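Local coordinates for HTH cro/C1-type domain-containing protein (Pseudomonas aeruginosa PAO1, PDB 7CSV) that is the antitoxin HigA, a dimeric helix-turn-helix regulatory protein that recognises specific pseudopalindromic DNA motifs, at residues P11-I14 and L15-E18; S26-A29 and L30-L34; V36-P39 and T40-I44; N72-S75 and E76-L79. One frame throughout, in Å; residues are numbered along the deposited sequence.

The four contacts are worked examples of one principle, that side chains three to five residues apart meet along a helix whose other faces pack on neighbouring helices. Interactions 2 and 3, with centres about 8 Å apart, lie on the two consecutive helices of the helix-turn-helix, joined by A31 O and V36 N at 3.1 Å, a probable hydrogen bond. Interaction 1 touches both: L15 CD1 lies 4.1 Å from L30 CD2, and G12 CA 3.8 Å from I44 CG2. It also meets interaction 4, where I14 CD1 and L73 CD2 are 3.5 Å apart. Interactions 2 and 4, their centres about 23 Å apart, both touch the second subunit.

Interaction 1: residues P11-I14 and L15-E18; sequences PGEI and LRDE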
loop_
_atom_site.group_PDB
_atom_site.type_symbol
_atom_site.label_atom_id
_atom_site.label_comp_id
_atom_site.label_asym_id
_atom_site.label_seq_id
_atom_site.Cartn_x
_atom_site.Cartn_y
_atom_site.Cartn_z
ATOM N N PRO A 11 5.819 9.205 -3.290
ATOM C CA PRO A 11 4.582 9.981 -3.134
ATOM C C PRO A 11 4.821 11.423 -2.744
ATOM O O PRO A 11 4.005 12.284 -3.087
ATOM C CB PRO A 11 3.834 9.238 -2.019
ATOM C CG PRO A 11 4.388 7.849 -2.049
ATOM C CD PRO A 11 5.804 7.950 -2.513
ATOM N N GLY A 12 5.898 11.708 -2.015
ATOM C CA GLY A 12 6.168 13.078 -1.613
ATOM C C GLY A 12 6.450 13.988 -2.787
ATOM O O GLY A 12 6.182 15.190 -2.724
ATOM N N GLU A 13 6.971 13.429 -3.879
ATOM C CA GLU A 13 7.171 14.225 -5.084
ATOM C C GLU A 13 5.842 14.709 -5.651
ATOM O O GLU A 13 5.719 15.868 -6.069
ATOM C CB GLU A 13 7.942 13.401 -6.112
ATOM C CG GLU A 13 8.123 14.058 -7.462
ATOM C CD GLU A 13 8.923 13.168 -8.397
ATOM O OE1 GLU A 13 8.529 13.012 -9.567
ATOM O OE2 GLU A 13 9.936 12.597 -7.946
ATOM N N ILE A 14 4.836 13.834 -5.674
ATOM C CA ILE A 14 3.512 14.230 -6.142
ATOM C C ILE A 14 2.857 15.188 -5.156
ATOM O O ILE A 14 2.167 16.136 -5.560
ATOM C CB ILE A 14 2.652 12.979 -6.389
ATOM C CG1 ILE A 14 3.209 12.226 -7.606
ATOM C CG2 ILE A 14 1.172 13.337 -6.546
ATOM C CD1 ILE A 14 2.371 11.087 -8.065
ATOM N N LEU A 15 3.050 14.962 -3.853
ATOM C CA LEU A 15 2.525 15.899 -2.862
ATOM C C LEU A 15 3.112 17.288 -3.070
ATOM O O LEU A 15 2.377 18.288 -3.106
ATOM C CB LEU A 15 2.829 15.391 -1.453
ATOM C CG LEU A 15 2.459 16.270 -0.262
ATOM C CD1 LEU A 15 0.991 16.580 -0.342
ATOM C CD2 LEU A 15 2.817 15.544 1.040
ATOM N N ARG A 16 4.443 17.358 -3.229
ATOM C CA ARG A 16 5.125 18.629 -3.466
ATOM C C ARG A 16 4.602 19.300 -4.731
ATOM O O ARG A 16 4.220 20.471 -4.717
ATOM C CB ARG A 16 6.644 18.410 -3.589
ATOM C CG ARG A 16 7.392 18.149 -2.297
ATOM C CD ARG A 16 8.918 18.261 -2.492
ATOM N NE ARG A 16 9.353 17.840 -3.826
ATOM C CZ ARG A 16 9.873 16.650 -4.119
ATOM N NH1 ARG A 16 10.225 16.378 -5.369
ATOM N NH2 ARG A 16 10.055 15.725 -3.178
ATOM N N ASP A 17 4.605 18.570 -5.846
ATOM C CA ASP A 17 4.401 19.180 -7.156
ATOM C C ASP A 17 2.937 19.489 -7.435
ATOM O O ASP A 17 2.627 20.554 -7.976
ATOM C CB ASP A 17 4.929 18.271 -8.267
ATOM C CG ASP A 17 6.432 18.112 -8.245
ATOM O OD1 ASP A 17 7.126 18.919 -7.603
ATOM O OD2 ASP A 17 6.916 17.151 -8.871
ATOM N N GLU A 18 2.023 18.562 -7.118
ATOM C CA GLU A 18 0.634 18.699 -7.529
ATOM C C GLU A 18 -0.255 19.278 -6.446
ATOM O O GLU A 18 -1.425 19.566 -6.719
ATOM C CB GLU A 18 0.062 17.346 -7.964
ATOM C CG GLU A 18 0.843 16.681 -9.060
ATOM C CD GLU A 18 0.762 17.445 -10.356
ATOM O OE1 GLU A 18 -0.084 18.349 -10.469
ATOM O OE2 GLU A 18 1.543 17.142 -11.263
#
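The carbonyl oxygen of G12 receives R16 N at 2.8 Å, and the side chain of the same arginine then folds back over it. R16 CB and CG both pass close to this oxygen, CG at 3.2 Å. With CG turned to the side of the backbone nitrogen (chi1 -75°) and a bend at chi3, the arginine runs back along the preceding turn instead of outward. Its guanidinium consequently lies over E13, whose CA sits 3.5 Å above the guanidinium plane, offset toward the rim. The polar end is held from beyond this turn: NH2 bonds to V45 O and forms a salt bridge with E47. E13 does not close a salt bridge with the arginine, since E13 OE2 and R16 NH1 remain 4.6 Å apart.

The extended E13 chain instead offers its CG to D17, 3.6 Å from D17 OD2. The two carboxylates come within 4.5 Å, measured from E13 OE1 to D17 OD2, a proximity that R16 may partly offset. On another side of the turn, I14 CG2 meets E18 CG at 4.2 Å, a loose aliphatic touch.

L15 turns inward from this helix, 11-23, to reach W70, L59, F63, I44 and V45, while P11 and I14 pack on helix 67-93; the segment thereby bridges the helix-turn-helix core and the long C-terminal helix.

Interaction 2: residues S26-A29 and L30-L34; sequences SPAA and LARAL
S26 caps the short helix 27-34, whose regular i to i+4 bonds begin with L30 N giving to S26 O at 2.9 Å and continue with A31 N to P27 O. Its first turn illustrates helix capping: S26, at the N-cap, accepts the amide A29 N through S26 OG at 2.9 Å, in a nearly straight bond of 164°. P27 follows at the first helical position, where a proline nitrogen, having no hydrogen to offer, costs the helix no bond.

Farther along, R32 doubles back over the turn before it. A first torsion of -79° swings CG away from the residue's own carbonyl, and the chain bends at chi3, laying the guanidinium over the backbone of A28 and A29. A28 O and A29 CA lie on the same face of the flat group, A29 CA 3.5 Å above its plane, and both are offset toward the rim. The two terminal nitrogens divide the alanine methyls between them, R32 NH1 lying 3.8 Å from A28 CB and R32 NH2 equally far from A29 CB. These are van der Waals contacts between a flat cation and small side chains.

L30 leaves in another direction: its CG lies opposite the backbone nitrogen, and its branches reach L15, L20, V41, Y62 and F63. A31 packs on V36 and V41, while L34 meets I94 of the second subunit. Helix 27-34, followed after a short turn by helix 38-45, is consistent with the first helix of a helix-turn-helix motif of the Cro/C1 type.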
loop_
_atom_site.group_PDB
_atom_site.type_symbol
_atom_site.label_atom_id
_atom_site.label_comp_id
_atom_site.label_asym_id
_atom_site.label_seq_id
_atom_site.Cartn_x
_atom_site.Cartn_y
_atom_site.Cartn_z
ATOM N N SER A 26 3.107 25.572 2.294
ATOM C CA SER A 26 4.357 25.051 2.798
ATOM C C SER A 26 4.128 23.713 3.499
ATOM O O SER A 26 3.022 23.429 3.968
ATOM C CB SER A 26 4.985 26.039 3.774
ATOM O OG SER A 26 4.356 25.946 5.043
ATOM N N PRO A 27 5.164 22.875 3.587
ATOM C CA PRO A 27 5.009 21.623 4.342
ATOM C C PRO A 27 4.591 21.852 5.783
ATOM O O PRO A 27 3.759 21.102 6.310
ATOM C CB PRO A 27 6.399 20.984 4.240
ATOM C CG PRO A 27 6.942 21.508 2.956
ATOM C CD PRO A 27 6.459 22.932 2.884
ATOM N N ALA A 28 5.136 22.890 6.426
ATOM C CA ALA A 28 4.764 23.196 7.805
ATOM C C ALA A 28 3.302 23.607 7.911
ATOM O O ALA A 28 2.603 23.192 8.847
ATOM C CB ALA A 28 5.672 24.293 8.361
ATOM N N ALA A 29 2.824 24.435 6.975
ATOM C CA ALA A 29 1.417 24.817 6.970
ATOM C C ALA A 29 0.524 23.605 6.749
ATOM O O ALA A 29 -0.578 23.524 7.308
ATOM C CB ALA A 29 1.168 25.877 5.897
ATOM N N LEU A 30 0.983 22.652 5.930
ATOM C CA LEU A 30 0.221 21.423 5.746
ATOM C C LEU A 30 0.184 20.607 7.030
ATOM O O LEU A 30 -0.870 20.085 7.407
ATOM C CB LEU A 30 0.816 20.589 4.608
ATOM C CG LEU A 30 0.135 19.230 4.400
ATOM C CD1 LEU A 30 -1.313 19.410 4.005
ATOM C CD2 LEU A 30 0.862 18.396 3.350
ATOM N N ALA A 31 1.320 20.501 7.730
ATOM C CA ALA A 31 1.339 19.747 8.981
ATOM C C ALA A 31 0.375 20.341 9.999
ATOM O O ALA A 31 -0.353 19.607 10.677
ATOM C CB ALA A 31 2.753 19.695 9.548
ATOM N N ARG A 32 0.349 21.672 10.106
ATOM C CA ARG A 32 -0.559 22.329 11.043
ATOM C C ARG A 32 -2.015 22.068 10.688
ATOM O O ARG A 32 -2.869 21.963 11.587
ATOM C CB ARG A 32 -0.266 23.830 11.073
ATOM C CG ARG A 32 0.955 24.185 11.917
ATOM C CD ARG A 32 1.078 25.688 12.179
ATOM N NE ARG A 32 1.136 26.475 10.947
ATOM C CZ ARG A 32 2.252 26.755 10.280
ATOM N NH1 ARG A 32 3.426 26.316 10.721
ATOM N NH2 ARG A 32 2.196 27.481 9.169
ATOM N N ALA A 33 -2.319 21.957 9.391
ATOM C CA ALA A 33 -3.689 21.714 8.957
ATOM C C ALA A 33 -4.090 20.266 9.166
ATOM O O ALA A 33 -5.252 19.975 9.473
ATOM C CB ALA A 33 -3.866 22.108 7.490
ATOM N N LEU A 34 -3.154 19.336 8.968
ATOM C CA LEU A 34 -3.467 17.934 9.194
ATOM C C LEU A 34 -3.417 17.532 10.659
ATOM O O LEU A 34 -3.807 16.402 10.980
ATOM C CB LEU A 34 -2.498 17.053 8.410
ATOM C CG LEU A 34 -2.459 17.275 6.900
ATOM C CD1 LEU A 34 -1.459 16.314 6.266
ATOM C CD2 LEU A 34 -3.833 17.072 6.330
#

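Interaction 3: residues V36-P39 and T40-I44; sequences VSAP and TVNDI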
loop_
_atom_site.group_PDB
_atom_site.type_symbol
_atom_site.label_atom_id
_atom_site.label_comp_id
_atom_site.label_asym_id
_atom_site.label_seq_id
_atom_site.Cartn_x
_atom_site.Cartn_y
_atom_site.Cartn_z
ATOM N N VAL A 36 -0.626 17.059 12.415
ATOM C CA VAL A 36 0.512 16.163 12.566
ATOM C C VAL A 36 1.754 17.014 12.795
ATOM O O VAL A 36 1.771 18.218 12.523
ATOM C CB VAL A 36 0.703 15.237 11.340
ATOM C CG1 VAL A 36 -0.527 14.354 11.156
ATOM C CG2 VAL A 36 0.932 16.063 10.101
ATOM N N SER A 37 2.791 16.377 13.329
ATOM C CA SER A 37 4.051 17.074 13.553
ATOM C C SER A 37 4.676 17.484 12.227
ATOM O O SER A 37 4.586 16.759 11.232
ATOM C CB SER A 37 5.012 16.185 14.335
ATOM O OG SER A 37 5.757 15.359 13.454
ATOM N N ALA A 38 5.311 18.657 12.213
ATOM C CA ALA A 38 5.935 19.136 10.983
ATOM C C ALA A 38 6.993 18.185 10.438
ATOM O O ALA A 38 7.049 18.019 9.206
ATOM C CB ALA A 38 6.519 20.540 11.197
ATOM N N PRO A 39 7.847 17.547 11.252
ATOM C CA PRO A 39 8.764 16.551 10.676
ATOM C C PRO A 39 8.047 15.396 9.999
ATOM O O PRO A 39 8.609 14.800 9.072
ATOM C CB PRO A 39 9.584 16.086 11.890
ATOM C CG PRO A 39 9.547 17.250 12.823
ATOM C CD PRO A 39 8.168 17.818 12.669
ATOM N N THR A 40 6.817 15.068 10.414
ATOM C CA THR A 40 6.059 14.030 9.718
ATOM C C THR A 40 5.876 14.392 8.248
ATOM O O THR A 40 6.217 13.609 7.354
ATOM C CB THR A 40 4.703 13.809 10.392
ATOM O OG1 THR A 40 4.892 13.534 11.786
ATOM C CG2 THR A 40 3.972 12.627 9.747
ATOM N N VAL A 41 5.374 15.598 7.978
ATOM C CA VAL A 41 5.223 16.039 6.599
ATOM C C VAL A 41 6.584 16.304 5.969
ATOM O O VAL A 41 6.802 16.017 4.785
ATOM C CB VAL A 41 4.334 17.293 6.534
ATOM C CG1 VAL A 41 4.295 17.836 5.124
ATOM C CG2 VAL A 41 2.929 16.986 7.050
ATOM N N ASN A 42 7.516 16.869 6.742
ATOM C CA ASN A 42 8.843 17.152 6.204
ATOM C C ASN A 42 9.504 15.883 5.681
ATOM O O ASN A 42 10.106 15.894 4.601
ATOM C CB ASN A 42 9.731 17.796 7.268
ATOM C CG ASN A 42 9.440 19.283 7.466
ATOM O OD1 ASN A 42 8.806 19.930 6.633
ATOM N ND2 ASN A 42 9.924 19.829 8.572
ATOM N N ASP A 43 9.413 14.784 6.439
ATOM C CA ASP A 43 10.029 13.530 6.006
ATOM C C ASP A 43 9.442 13.051 4.679
ATOM O O ASP A 43 10.169 12.558 3.810
ATOM C CB ASP A 43 9.855 12.452 7.076
ATOM C CG ASP A 43 10.643 12.732 8.347
ATOM O OD1 ASP A 43 11.614 13.508 8.302
ATOM O OD2 ASP A 43 10.292 12.146 9.393
ATOM N N ILE A 44 8.124 13.180 4.504
ATOM C CA ILE A 44 7.482 12.689 3.286
ATOM C C ILE A 44 7.925 13.505 2.074
ATOM O O ILE A 44 8.274 12.949 1.030
ATOM C CB ILE A 44 5.949 12.700 3.440
ATOM C CG1 ILE A 44 5.514 11.646 4.457
ATOM C CG2 ILE A 44 5.274 12.481 2.076
ATOM C CD1 ILE A 44 4.146 11.958 5.110
#
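T40 meets S37, the N-cap residue of helix 38-45, through its side chain. This is the second helix of the motif, in this family usually the recognition helix. T40 CB rests 3.1 Å from S37 O. From there T40 OG1, on the backbone-nitrogen side of CB (chi1 -54°), reaches S37 OG at 2.6 Å, a short hydrogen bond in which either hydroxyl may be the donor. The backbone repeats the link more feebly, for the bond from T40 N to S37 O is weak, with an angle of only 127°.

Separately, V36 CG2 and V41 CG2 meet at 3.8 Å, the two side chains crossing at about a right angle. V41 also packs on P27, L30 and A31 of helix 27-34, while V36, in the turn before the helix, reaches helix 53-63 as well. Farther on, D43 N bonds to P39 O, and D43 CG follows it to 3.0 Å from the same oxygen; D43 OD2 is paired with R49.

The chemistry therefore divides by position: the hydroxyl pair links the N-cap residue to the first turn, the valines supply apolar packing, and the positive charge of R49 probably steadies a carboxylate lying close to a carbonyl oxygen.

Interaction 4: residues N72-S75 and E76-L79; sequences NLQS and EYSL
Q74 arches over the next turn of the helix, its amide nitrogen NE2 reaching the hydroxyl of S78 and passing near the ring of Y77. The bond from Q74 NE2 to S78 OG is 3.1 Å long and clearly bent, at 141°, and the hydroxyl lies 21° out of the amide plane. Q74 NE2 also comes within 4.0 Å of Y77 CD2, approaching the ring obliquely with the two planes 67° apart. The bend at chi2 carries the amide over the following turn. The other end of the same amide is taken as well: OE1 accepts from I51 N, so a bond at each end fixes the rotation of the group. Beneath it, S78 N gives to Q74 O at 2.9 Å, so Q74 and S78 are linked through both backbone and side chain.

One residue further round, L79 lies against S75 O, which already accepts L79 N at 2.8 Å, with L79 CG 3.3 Å from that oxygen. The polar ends of S75 and E76 meet the second subunit: S75 OG bonds to Q68 OE1 and E76 OE2 to Q68 NE2 of that chain.

Helix 67-93 is thus shared between two neighbourhoods. Q74 and Y77 pack on P11, and L73 on I14, all against helix 11-23; N72, S75, S78 and L79 meet residues of the second subunit and contribute to the dimer interface.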
loop_
_atom_site.group_PDB
_atom_site.type_symbol
_atom_site.label_atom_id
_atom_site.label_comp_id
_atom_site.label_asym_id
_atom_site.label_seq_id
_atom_site.Cartn_x
_atom_site.Cartn_y
_atom_site.Cartn_z
ATOM N N ASN A 72 -2.230 4.289 -3.153
ATOM C CA ASN A 72 -1.838 3.726 -4.445
ATOM C C ASN A 72 -0.499 4.289 -4.899
ATOM O O ASN A 72 0.329 3.563 -5.463
ATOM C CB ASN A 72 -2.921 3.999 -5.497
ATOM C CG ASN A 72 -4.194 3.174 -5.283
ATOM O OD1 ASN A 72 -4.197 2.171 -4.556
ATOM N ND2 ASN A 72 -5.280 3.596 -5.932
ATOM N N LEU A 73 -0.255 5.585 -4.654
ATOM C CA LEU A 73 1.061 6.141 -4.961
ATOM C C LEU A 73 2.131 5.485 -4.103
ATOM O O LEU A 73 3.231 5.176 -4.584
ATOM C CB LEU A 73 1.067 7.650 -4.735
ATOM C CG LEU A 73 0.150 8.482 -5.628
ATOM C CD1 LEU A 73 0.197 9.943 -5.200
ATOM C CD2 LEU A 73 0.559 8.318 -7.088
ATOM N N GLN A 74 1.815 5.251 -2.832
ATOM C CA GLN A 74 2.767 4.612 -1.936
ATOM C C GLN A 74 3.065 3.186 -2.377
ATOM O O GLN A 74 4.227 2.762 -2.392
ATOM C CB GLN A 74 2.223 4.628 -0.505
ATOM C CG GLN A 74 3.146 3.921 0.491
ATOM C CD GLN A 74 4.473 4.611 0.625
ATOM O OE1 GLN A 74 4.551 5.841 0.644
ATOM N NE2 GLN A 74 5.548 3.824 0.702
ATOM N N SER A 75 2.030 2.428 -2.730
ATOM C CA SER A 75 2.262 1.048 -3.137
ATOM C C SER A 75 3.101 0.990 -4.404
ATOM O O SER A 75 3.975 0.122 -4.541
ATOM C CB SER A 75 0.939 0.323 -3.336
ATOM O OG SER A 75 0.213 0.879 -4.400
ATOM N N GLU A 76 2.852 1.899 -5.354
ATOM C CA GLU A 76 3.695 1.902 -6.550
ATOM C C GLU A 76 5.157 2.123 -6.184
ATOM O O GLU A 76 6.039 1.415 -6.684
ATOM C CB GLU A 76 3.225 2.960 -7.553
ATOM C CG GLU A 76 4.128 3.050 -8.823
ATOM C CD GLU A 76 3.900 1.940 -9.839
ATOM O OE1 GLU A 76 4.615 1.932 -10.874
ATOM O OE2 GLU A 76 3.019 1.075 -9.637
ATOM N N TYR A 77 5.427 3.076 -5.280
ATOM C CA TYR A 77 6.801 3.351 -4.860
ATOM C C TYR A 77 7.415 2.141 -4.169
ATOM O O TYR A 77 8.552 1.744 -4.468
ATOM C CB TYR A 77 6.830 4.571 -3.925
ATOM C CG TYR A 77 8.189 4.782 -3.277
ATOM C CD1 TYR A 77 9.212 5.451 -3.947
ATOM C CD2 TYR A 77 8.447 4.305 -1.994
ATOM C CE1 TYR A 77 10.465 5.641 -3.346
ATOM C CE2 TYR A 77 9.680 4.486 -1.390
ATOM C CZ TYR A 77 10.682 5.154 -2.061
ATOM O OH TYR A 77 11.894 5.330 -1.432
ATOM N N SER A 78 6.679 1.544 -3.230
ATOM C CA SER A 78 7.212 0.384 -2.516
ATOM C C SER A 78 7.440 -0.784 -3.463
ATOM O O SER A 78 8.425 -1.523 -3.328
ATOM C CB SER A 78 6.268 -0.025 -1.394
ATOM O OG SER A 78 6.215 0.986 -0.410
ATOM N N LEU A 79 6.532 -0.977 -4.423
ATOM C CA LEU A 79 6.735 -2.058 -5.385
ATOM C C LEU A 79 7.944 -1.792 -6.260
ATOM O O LEU A 79 8.709 -2.719 -6.573
ATOM C CB LEU A 79 5.493 -2.242 -6.251
ATOM C CG LEU A 79 4.346 -2.984 -5.564
ATOM C CD1 LEU A 79 3.104 -2.969 -6.451
ATOM C CD2 LEU A 79 4.758 -4.429 -5.220
#